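Local coordinates for protein alcohol dehydrogenase (Escherichia coli, PDB 5VM2) that is probably a zinc-containing, NAD(H)- or NADP(H)-dependent dehydrogenase acting on alcohol groups, of unknown substrate specificity and involved in membrane biogenesis, at residues Met314-Phe328 with Lys335-Asp347. Sequence-based numbering, arbitrary orientation.
Sequences MVTHIYDYRDVQQAF and KRDIIKGVIKISD
Ile343 slips its CD1 beneath helix 324-333, touching Val324 CG2 and Ala327 CB (each 4.1 Å away), while its CG2 branch meets Tyr321 CA at 3.6 Å. This packing closes a beta-alpha-beta unit in which strand 315-320 runs parallel to strand 340-344 and the helix returns antiparallel over the face bearing Tyr319 and Ile343. Strand 340-344 in turn pairs with strand 28-37, joining the unit to the sheet of the GroES-like domain of this alcohol dehydrogenase family. The shortest of the backbone hydrogen bonds between the strands runs from Lys344 N to Tyr319 O, at 2.6 Å. The Tyr319 ring lies flat under the helix, with Ala327 CA over its centre, and its hydroxyl bonds Glu330. Gly341, with no side chain, sits beside this ring. On the other face, Ile318 CG1 runs alongside Val342 CG2 at 3.6 Å, and Met146 of helix 145-163 also touches Ile318. Lys340 sends its amine away to Glu66, a ligand of the bound magnesium. A chi1 of 52° sets Thr316 OG1 between its backbone N and carbonyl carbon, where it receives Ile339 N at 3.1 Å; it is also hydrogen-bonded to His317 ND1, either atom being a possible donor. Ile338 CG1 crosses that imidazole at 3.5 Å from ND1, and Asp337 O lies in the ring plane, 3.3 Å from His317 CE1.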
# COMPACT_ATOMS: atom_id res chain seq x y z
N MET A 314 -3.62 1.94 12.97
CA MET A 314 -3.34 0.66 12.34
C MET A 314 -1.97 0.11 12.71
O MET A 314 -1.77 -1.11 12.63
CB MET A 314 -3.48 0.79 10.82
CG MET A 314 -4.86 1.27 10.40
SD MET A 314 -5.02 1.48 8.62
CE MET A 314 -4.47 -0.14 8.06
N VAL A 315 -1.05 0.96 13.15
CA VAL A 315 0.31 0.53 13.47
C VAL A 315 0.25 -0.31 14.74
O VAL A 315 -0.05 0.19 15.83
CB VAL A 315 1.26 1.72 13.63
CG1 VAL A 315 2.66 1.23 13.96
CG2 VAL A 315 1.27 2.54 12.37
N THR A 316 0.55 -1.60 14.61
CA THR A 316 0.57 -2.51 15.75
C THR A 316 1.97 -2.81 16.26
O THR A 316 2.12 -3.30 17.38
CB THR A 316 -0.14 -3.82 15.39
OG1 THR A 316 0.41 -4.34 14.17
CG2 THR A 316 -1.63 -3.58 15.19
N HIS A 317 3.01 -2.53 15.46
CA HIS A 317 4.38 -2.84 15.84
C HIS A 317 5.32 -1.81 15.24
O HIS A 317 5.21 -1.48 14.05
CB HIS A 317 4.79 -4.24 15.39
CG HIS A 317 3.93 -5.34 15.94
ND1 HIS A 317 2.76 -5.75 15.34
CD2 HIS A 317 4.08 -6.11 17.05
CE1 HIS A 317 2.23 -6.72 16.06
NE2 HIS A 317 3.01 -6.96 17.09
N ILE A 318 6.24 -1.30 16.05
CA ILE A 318 7.29 -0.39 15.61
C ILE A 318 8.63 -1.02 15.96
O ILE A 318 8.88 -1.34 17.13
CB ILE A 318 7.15 1.00 16.25
CG1 ILE A 318 5.84 1.65 15.83
CG2 ILE A 318 8.33 1.88 15.86
CD1 ILE A 318 5.53 2.93 16.57
N TYR A 319 9.48 -1.21 14.96
CA TYR A 319 10.80 -1.81 15.09
C TYR A 319 11.88 -0.75 14.95
O TYR A 319 11.73 0.19 14.15
CB TYR A 319 11.02 -2.91 14.05
CG TYR A 319 9.99 -4.01 14.07
CD1 TYR A 319 8.84 -3.93 13.29
CD2 TYR A 319 10.15 -5.13 14.88
CE1 TYR A 319 7.89 -4.93 13.31
CE2 TYR A 319 9.21 -6.14 14.90
CZ TYR A 319 8.08 -6.03 14.12
OH TYR A 319 7.13 -7.03 14.14
N ASP A 320 12.94 -0.84 15.73
CA ASP A 320 14.11 -0.01 15.49
C ASP A 320 14.83 -0.48 14.23
O ASP A 320 14.78 -1.66 13.86
CB ASP A 320 15.06 -0.05 16.69
CG ASP A 320 14.63 0.89 17.81
OD1 ASP A 320 13.96 1.90 17.51
OD2 ASP A 320 14.95 0.61 18.98
N TYR A 321 15.50 0.46 13.57
CA TYR A 321 16.17 0.16 12.30
C TYR A 321 17.27 -0.88 12.48
O TYR A 321 17.40 -1.79 11.65
CB TYR A 321 16.72 1.47 11.72
CG TYR A 321 17.69 1.32 10.56
CD1 TYR A 321 17.27 0.86 9.32
CD2 TYR A 321 19.02 1.69 10.71
CE1 TYR A 321 18.16 0.74 8.26
CE2 TYR A 321 19.91 1.59 9.66
CZ TYR A 321 19.48 1.12 8.44
OH TYR A 321 20.38 1.02 7.41
N ARG A 322 18.06 -0.79 13.55
CA ARG A 322 19.11 -1.79 13.69
C ARG A 322 18.54 -3.18 13.98
O ARG A 322 19.20 -4.18 13.70
CB ARG A 322 20.10 -1.39 14.79
CG ARG A 322 21.15 -2.45 15.11
CD ARG A 322 22.10 -2.01 16.23
NE ARG A 322 22.42 -3.11 17.14
CZ ARG A 322 23.36 -3.05 18.08
NH1 ARG A 322 24.07 -1.94 18.24
NH2 ARG A 322 23.59 -4.09 18.86
N ASP A 323 17.27 -3.28 14.39
CA ASP A 323 16.59 -4.56 14.56
C ASP A 323 15.85 -5.00 13.31
O ASP A 323 14.82 -5.69 13.42
CB ASP A 323 15.63 -4.49 15.75
CG ASP A 323 16.34 -4.17 17.05
OD1 ASP A 323 17.41 -4.74 17.31
OD2 ASP A 323 15.81 -3.33 17.82
N VAL A 324 16.34 -4.64 12.12
CA VAL A 324 15.53 -4.87 10.92
C VAL A 324 15.35 -6.36 10.66
O VAL A 324 14.30 -6.80 10.18
CB VAL A 324 16.14 -4.15 9.71
CG1 VAL A 324 17.59 -4.58 9.50
CG2 VAL A 324 15.32 -4.41 8.45
N GLN A 325 16.31 -7.20 11.08
CA GLN A 325 16.19 -8.64 10.84
C GLN A 325 14.97 -9.22 11.55
O GLN A 325 14.15 -9.92 10.94
CB GLN A 325 17.46 -9.35 11.31
CG GLN A 325 17.50 -10.86 11.05
CD GLN A 325 17.23 -11.24 9.61
OE1 GLN A 325 17.54 -10.49 8.69
NE2 GLN A 325 16.65 -12.41 9.40
N GLN A 326 14.84 -8.94 12.85
CA GLN A 326 13.67 -9.39 13.60
C GLN A 326 12.39 -8.83 12.99
O GLN A 326 11.38 -9.54 12.89
CB GLN A 326 13.80 -8.98 15.06
CG GLN A 326 12.47 -8.80 15.78
CD GLN A 326 12.64 -8.59 17.27
OE1 GLN A 326 13.70 -8.17 17.73
NE2 GLN A 326 11.59 -8.88 18.03
N ALA A 327 12.42 -7.56 12.58
CA ALA A 327 11.26 -6.94 11.94
C ALA A 327 10.74 -7.78 10.79
O ALA A 327 9.52 -7.95 10.63
CB ALA A 327 11.61 -5.53 11.46
N PHE A 328 11.64 -8.33 9.97
CA PHE A 328 11.20 -9.11 8.83
C PHE A 328 10.88 -10.55 9.21
O PHE A 328 9.96 -11.15 8.64
CB PHE A 328 12.25 -9.07 7.72
CG PHE A 328 12.11 -7.86 6.83
CD1 PHE A 328 11.13 -7.81 5.85
CD2 PHE A 328 12.95 -6.77 6.99
CE1 PHE A 328 10.99 -6.70 5.04
CE2 PHE A 328 12.81 -5.65 6.18
CZ PHE A 328 11.83 -5.62 5.21
N LYS A 335 2.62 -13.12 11.34
CA LYS A 335 1.66 -12.45 10.46
C LYS A 335 0.27 -12.41 11.07
O LYS A 335 -0.54 -11.55 10.70
CB LYS A 335 1.63 -13.16 9.11
CG LYS A 335 1.55 -12.25 7.90
CD LYS A 335 1.69 -13.06 6.61
CE LYS A 335 1.10 -12.31 5.42
NZ LYS A 335 -0.35 -12.04 5.61
N ARG A 336 -0.02 -13.31 12.01
CA ARG A 336 -1.35 -13.42 12.61
C ARG A 336 -1.71 -12.19 13.44
O ARG A 336 -2.89 -11.87 13.59
CB ARG A 336 -1.41 -14.67 13.49
CG ARG A 336 -2.81 -15.09 13.91
CD ARG A 336 -2.97 -15.07 15.43
NE ARG A 336 -4.36 -15.25 15.84
CZ ARG A 336 -5.23 -14.26 16.01
NH1 ARG A 336 -4.86 -13.00 15.81
NH2 ARG A 336 -6.48 -14.52 16.39
N ASP A 337 -0.71 -11.51 14.00
CA ASP A 337 -0.96 -10.46 14.99
C ASP A 337 -0.56 -9.07 14.51
O ASP A 337 -0.64 -8.11 15.29
CB ASP A 337 -0.24 -10.79 16.30
CG ASP A 337 -0.98 -11.82 17.13
OD1 ASP A 337 -2.13 -11.55 17.52
OD2 ASP A 337 -0.41 -12.91 17.38
N ILE A 338 -0.13 -8.93 13.26
CA ILE A 338 0.34 -7.65 12.74
C ILE A 338 -0.69 -7.10 11.77
O ILE A 338 -1.01 -7.73 10.76
CB ILE A 338 1.71 -7.79 12.05
CG1 ILE A 338 2.75 -8.33 13.04
CG2 ILE A 338 2.15 -6.45 11.48
CD1 ILE A 338 4.12 -8.54 12.42
N ILE A 339 -1.22 -5.92 12.09
CA ILE A 339 -1.98 -5.16 11.11
C ILE A 339 -1.04 -4.36 10.22
O ILE A 339 -1.07 -4.48 8.99
CB ILE A 339 -3.00 -4.25 11.82
CG1 ILE A 339 -3.91 -5.07 12.73
CG2 ILE A 339 -3.81 -3.46 10.81
CD1 ILE A 339 -4.82 -6.01 11.97
N LYS A 340 -0.17 -3.56 10.83
CA LYS A 340 0.84 -2.82 10.09
C LYS A 340 2.05 -2.63 10.99
O LYS A 340 1.94 -2.10 12.10
CB LYS A 340 0.31 -1.46 9.63
CG LYS A 340 1.26 -0.71 8.70
CD LYS A 340 1.55 -1.52 7.44
CE LYS A 340 2.06 -0.62 6.33
NZ LYS A 340 2.64 -1.40 5.20
N GLY A 341 3.21 -3.08 10.52
CA GLY A 341 4.47 -2.82 11.18
C GLY A 341 5.23 -1.74 10.45
O GLY A 341 5.13 -1.60 9.23
N VAL A 342 5.99 -0.95 11.21
CA VAL A 342 6.86 0.07 10.64
C VAL A 342 8.23 -0.06 11.30
O VAL A 342 8.38 -0.63 12.38
CB VAL A 342 6.31 1.50 10.81
CG1 VAL A 342 4.90 1.61 10.26
CG2 VAL A 342 6.36 1.92 12.27
N ILE A 343 9.23 0.49 10.63
CA ILE A 343 10.60 0.50 11.12
C ILE A 343 11.00 1.95 11.35
O ILE A 343 10.90 2.78 10.44
CB ILE A 343 11.56 -0.20 10.14
CG1 ILE A 343 11.21 -1.68 10.03
CG2 ILE A 343 13.00 -0.03 10.61
CD1 ILE A 343 11.80 -2.37 8.83
N LYS A 344 11.43 2.25 12.57
CA LYS A 344 11.85 3.59 12.96
C LYS A 344 13.34 3.74 12.67
O LYS A 344 14.16 2.96 13.17
CB LYS A 344 11.56 3.84 14.44
CG LYS A 344 11.88 5.25 14.90
CD LYS A 344 11.61 5.40 16.39
CE LYS A 344 11.18 6.81 16.73
NZ LYS A 344 12.05 7.84 16.10
N ILE A 345 13.70 4.73 11.86
CA ILE A 345 15.10 4.98 11.55
C ILE A 345 15.56 6.26 12.24
O ILE A 345 15.44 7.36 11.70
CB ILE A 345 15.34 5.06 10.03
CG1 ILE A 345 14.86 3.78 9.35
CG2 ILE A 345 16.82 5.28 9.74
CD1 ILE A 345 14.85 3.87 7.85
N SER A 346 16.07 6.11 13.46
CA SER A 346 16.82 7.15 14.13
C SER A 346 18.30 6.79 14.07
O SER A 346 18.68 5.68 13.70
CB SER A 346 16.36 7.30 15.59
OG SER A 346 16.40 6.05 16.26
N ASP A 347 19.15 7.76 14.41
CA ASP A 347 20.56 7.44 14.50
C ASP A 347 20.84 6.77 15.84
O ASP A 347 21.50 5.73 15.90
CB ASP A 347 21.43 8.69 14.35
CG ASP A 347 22.89 8.34 14.11
OD1 ASP A 347 23.16 7.23 13.60
OD2 ASP A 347 23.77 9.17 14.43
OXT ASP A 347 20.38 7.23 16.89
O HOH W 1 15.50 3.44 15.74